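Local atomic coordinates of glycoside hydrolase family 31 (Trueperella pyogenes, PDB entry 5I0F), a protein that degrades cycloalternan, probably hydrolysing alpha-linked glucose units through a covalent glycosyl-enzyme intermediate in the cleft of its TIM-barrel domain. Residues M1-Y13 with L17-Q29. Sequence-based numbering, arbitrary orientation.
Sequences MITHRPRGIEHPY and LDQLYPAIPIAGQ
D18 meets R5 through both backbone and side chain. Its carbonyl oxygen accepts the amide of R5 (R5 N to D18 O 2.8 Å), while OD2 takes two N-H groups from the side edge of the guanidinium, NE at 2.9 Å and NH2 at 3.1 Å, in a salt bridge. NH2 uses the syn lone pair of OD2, while NE comes from the same syn side but tilted out of the carboxylate plane; the guanidinium and carboxylate planes are turned 69° apart. With CG between the backbone N and the carbonyl carbon (chi1 62°), the carboxylate swings over to R5. The other oxygen, OD1, accepts from S16, so both ends of the carboxylate are held.

Q19 packs its CB against the type I turn R5-G8, 3.3 Å from R5 O. Extended beyond CG, its chain carries the amide past the R7 carbonyl, where NE2 donates to the carbonyl oxygen of the next residue (Q19 NE2 to L20 O 3.0 Å) in a nearly straight bond (173°), and a water links OE1 to E10 N. Within the same turn, the P6 carbonyl accepts L20 N (P6 O to L20 N 3.1 Å), and P6 CB lies 4.4 Å from L20 CD1. The CD2 methyl of L20 lies at the edge of the H4 imidazole, whose nitrogens bond to G34 O and the Y107 hydroxyl.

Strands 2-3 and 20-21 both run antiparallel to strand 31-37 in the N-terminal beta domain; L20 also touches strand 105-113, while I9 leans on helix 66-72.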
# COMPACT_ATOMS: atom_id res chain seq x y z
N MET A 1 -24.92 4.09 27.83
CA MET A 1 -24.13 2.85 27.74
C MET A 1 -22.65 3.22 27.76
O MET A 1 -22.24 4.21 27.13
CB MET A 1 -24.44 2.08 26.44
CG MET A 1 -23.69 0.75 26.32
SD MET A 1 -23.85 -0.08 24.73
CE MET A 1 -23.20 1.12 23.56
N ILE A 2 -21.87 2.41 28.48
CA ILE A 2 -20.41 2.56 28.58
C ILE A 2 -19.77 1.62 27.56
O ILE A 2 -20.15 0.45 27.47
CB ILE A 2 -19.91 2.20 29.99
CG1 ILE A 2 -20.57 3.11 31.04
CG2 ILE A 2 -18.39 2.29 30.06
CD1 ILE A 2 -20.27 2.72 32.49
N THR A 3 -18.82 2.14 26.79
CA THR A 3 -18.05 1.34 25.86
C THR A 3 -16.58 1.28 26.30
O THR A 3 -15.93 2.30 26.51
CB THR A 3 -18.14 1.91 24.43
OG1 THR A 3 -19.51 1.93 24.03
CG2 THR A 3 -17.35 1.08 23.42
N HIS A 4 -16.09 0.06 26.43
CA HIS A 4 -14.67 -0.19 26.61
C HIS A 4 -14.30 -1.37 25.75
O HIS A 4 -14.92 -2.41 25.83
CB HIS A 4 -14.34 -0.47 28.07
CG HIS A 4 -12.91 -0.85 28.29
ND1 HIS A 4 -11.90 0.07 28.31
CD2 HIS A 4 -12.33 -2.06 28.47
CE1 HIS A 4 -10.75 -0.55 28.54
NE2 HIS A 4 -10.99 -1.84 28.64
N ARG A 5 -13.31 -1.17 24.88
CA ARG A 5 -12.73 -2.25 24.07
C ARG A 5 -11.24 -2.22 24.37
O ARG A 5 -10.58 -1.25 24.01
CB ARG A 5 -12.92 -1.96 22.58
CG ARG A 5 -14.36 -2.02 22.08
CD ARG A 5 -14.42 -1.70 20.59
NE ARG A 5 -14.07 -0.31 20.31
CZ ARG A 5 -14.08 0.27 19.11
NH1 ARG A 5 -14.42 -0.42 18.02
NH2 ARG A 5 -13.76 1.56 18.99
N PRO A 6 -10.70 -3.25 25.02
CA PRO A 6 -9.29 -3.23 25.44
C PRO A 6 -8.29 -2.84 24.34
O PRO A 6 -7.32 -2.16 24.61
CB PRO A 6 -9.05 -4.68 25.87
CG PRO A 6 -10.37 -5.16 26.34
CD PRO A 6 -11.36 -4.52 25.42
N ARG A 7 -8.54 -3.27 23.11
CA ARG A 7 -7.66 -2.94 21.98
C ARG A 7 -8.12 -1.74 21.16
O ARG A 7 -7.40 -1.31 20.25
CB ARG A 7 -7.47 -4.15 21.09
CG ARG A 7 -6.65 -5.27 21.71
CD ARG A 7 -6.65 -6.52 20.83
NE ARG A 7 -7.71 -7.41 21.29
CZ ARG A 7 -8.90 -7.61 20.73
NH1 ARG A 7 -9.25 -7.01 19.60
NH2 ARG A 7 -9.75 -8.44 21.31
N GLY A 8 -9.30 -1.21 21.46
CA GLY A 8 -9.81 -0.04 20.80
C GLY A 8 -10.26 -0.29 19.37
O GLY A 8 -10.69 -1.39 19.02
N ILE A 9 -10.16 0.75 18.56
CA ILE A 9 -10.59 0.69 17.16
C ILE A 9 -9.58 -0.14 16.34
O ILE A 9 -9.94 -0.72 15.30
CB ILE A 9 -10.78 2.12 16.58
CG1 ILE A 9 -11.48 2.09 15.20
CG2 ILE A 9 -9.46 2.87 16.51
CD1 ILE A 9 -11.86 3.48 14.71
N GLU A 10 -8.35 -0.19 16.83
CA GLU A 10 -7.26 -1.02 16.24
C GLU A 10 -6.75 -0.43 14.92
O GLU A 10 -6.35 -1.15 14.00
CB GLU A 10 -7.62 -2.51 16.15
CG GLU A 10 -7.96 -3.09 17.52
CD GLU A 10 -8.31 -4.56 17.50
OE1 GLU A 10 -7.38 -5.41 17.47
OE2 GLU A 10 -9.52 -4.89 17.50
N HIS A 11 -6.76 0.89 14.84
CA HIS A 11 -5.96 1.64 13.86
C HIS A 11 -4.49 1.29 14.24
O HIS A 11 -4.14 1.37 15.39
CB HIS A 11 -6.29 3.14 14.01
CG HIS A 11 -5.60 4.05 13.04
ND1 HIS A 11 -4.24 4.13 12.94
CD2 HIS A 11 -6.09 5.02 12.23
CE1 HIS A 11 -3.91 5.03 12.03
NE2 HIS A 11 -5.01 5.60 11.60
N PRO A 12 -3.64 0.90 13.27
CA PRO A 12 -2.29 0.44 13.70
C PRO A 12 -1.37 1.48 14.32
O PRO A 12 -0.38 1.12 14.95
CB PRO A 12 -1.68 -0.13 12.41
CG PRO A 12 -2.50 0.42 11.29
CD PRO A 12 -3.89 0.61 11.85
N TYR A 13 -1.66 2.77 14.12
CA TYR A 13 -0.84 3.85 14.64
C TYR A 13 -1.56 4.85 15.56
O TYR A 13 -1.00 5.88 15.88
CB TYR A 13 -0.22 4.59 13.45
CG TYR A 13 0.64 3.72 12.56
CD1 TYR A 13 1.92 3.28 12.96
CD2 TYR A 13 0.21 3.36 11.27
CE1 TYR A 13 2.71 2.49 12.13
CE2 TYR A 13 0.99 2.58 10.44
CZ TYR A 13 2.23 2.13 10.86
OH TYR A 13 2.97 1.35 9.97
N LEU A 17 -10.47 6.40 22.31
CA LEU A 17 -10.72 6.84 23.69
C LEU A 17 -11.25 5.76 24.63
O LEU A 17 -11.42 6.01 25.83
CB LEU A 17 -11.70 8.02 23.67
CG LEU A 17 -11.17 9.29 23.01
CD1 LEU A 17 -12.29 10.32 22.87
CD2 LEU A 17 -10.01 9.87 23.80
N ASP A 18 -11.50 4.56 24.11
CA ASP A 18 -12.20 3.50 24.85
C ASP A 18 -11.31 2.26 25.13
O ASP A 18 -11.84 1.17 25.34
CB ASP A 18 -13.45 3.08 24.04
CG ASP A 18 -13.11 2.52 22.67
OD1 ASP A 18 -11.92 2.59 22.25
OD2 ASP A 18 -14.03 2.01 22.00
N GLN A 19 -9.98 2.43 25.14
CA GLN A 19 -9.06 1.30 25.19
C GLN A 19 -8.06 1.35 26.34
O GLN A 19 -7.98 2.34 27.06
CB GLN A 19 -8.31 1.13 23.87
CG GLN A 19 -7.31 2.23 23.52
CD GLN A 19 -6.53 1.86 22.27
OE1 GLN A 19 -6.94 2.17 21.14
NE2 GLN A 19 -5.46 1.11 22.47
N LEU A 20 -7.33 0.24 26.51
CA LEU A 20 -6.11 0.22 27.29
C LEU A 20 -4.91 0.68 26.46
O LEU A 20 -4.83 0.36 25.27
CB LEU A 20 -5.84 -1.19 27.78
CG LEU A 20 -6.86 -1.82 28.71
CD1 LEU A 20 -6.41 -3.22 29.09
CD2 LEU A 20 -7.05 -0.96 29.94
N TYR A 21 -3.98 1.39 27.09
CA TYR A 21 -2.69 1.74 26.47
C TYR A 21 -1.54 1.56 27.47
O TYR A 21 -1.49 2.27 28.48
CB TYR A 21 -2.68 3.18 25.94
CG TYR A 21 -1.39 3.44 25.17
CD1 TYR A 21 -1.16 2.80 23.95
CD2 TYR A 21 -0.37 4.23 25.70
CE1 TYR A 21 0.02 2.99 23.24
CE2 TYR A 21 0.82 4.43 24.99
CZ TYR A 21 1.00 3.80 23.76
OH TYR A 21 2.16 3.98 23.05
N PRO A 22 -0.62 0.61 27.24
CA PRO A 22 -0.59 -0.28 26.08
C PRO A 22 -1.73 -1.28 26.05
O PRO A 22 -2.28 -1.63 27.09
CB PRO A 22 0.77 -0.99 26.21
CG PRO A 22 1.16 -0.84 27.63
CD PRO A 22 0.58 0.45 28.10
N ALA A 23 -2.08 -1.72 24.84
CA ALA A 23 -3.24 -2.61 24.65
C ALA A 23 -3.00 -3.97 25.27
O ALA A 23 -3.95 -4.60 25.68
CB ALA A 23 -3.56 -2.77 23.16
N ILE A 24 -1.73 -4.41 25.30
CA ILE A 24 -1.26 -5.59 26.06
C ILE A 24 -0.50 -5.02 27.28
O ILE A 24 0.65 -4.59 27.15
CB ILE A 24 -0.32 -6.49 25.22
CG1 ILE A 24 -1.04 -7.02 23.95
CG2 ILE A 24 0.26 -7.64 26.05
CD1 ILE A 24 -2.27 -7.87 24.22
N PRO A 25 -1.16 -4.98 28.47
CA PRO A 25 -0.53 -4.36 29.64
C PRO A 25 0.78 -5.04 30.07
O PRO A 25 0.88 -6.28 30.04
CB PRO A 25 -1.60 -4.50 30.73
CG PRO A 25 -2.88 -4.59 29.97
CD PRO A 25 -2.55 -5.38 28.76
N ILE A 26 1.78 -4.22 30.44
CA ILE A 26 3.09 -4.70 30.86
C ILE A 26 3.29 -4.32 32.33
O ILE A 26 3.19 -3.14 32.68
CB ILE A 26 4.22 -4.16 29.94
CG1 ILE A 26 4.02 -4.72 28.53
CG2 ILE A 26 5.59 -4.56 30.47
CD1 ILE A 26 5.08 -4.31 27.52
N ALA A 27 3.55 -5.32 33.17
CA ALA A 27 3.82 -5.11 34.60
C ALA A 27 4.98 -4.14 34.80
O ALA A 27 5.97 -4.17 34.05
CB ALA A 27 4.14 -6.43 35.28
N GLY A 28 4.85 -3.26 35.78
CA GLY A 28 5.89 -2.27 36.10
C GLY A 28 5.91 -1.02 35.23
O GLY A 28 6.67 -0.09 35.53
N GLN A 29 5.12 -0.98 34.16
CA GLN A 29 5.01 0.19 33.29
C GLN A 29 3.67 0.87 33.59
O GLN A 29 2.85 0.30 34.29
CB GLN A 29 5.00 -0.22 31.82
CG GLN A 29 6.31 -0.75 31.27
CD GLN A 29 6.30 -0.82 29.74
OE1 GLN A 29 5.35 -0.38 29.07
NE2 GLN A 29 7.36 -1.39 29.18
O HOH W 1 -6.46 1.27 18.45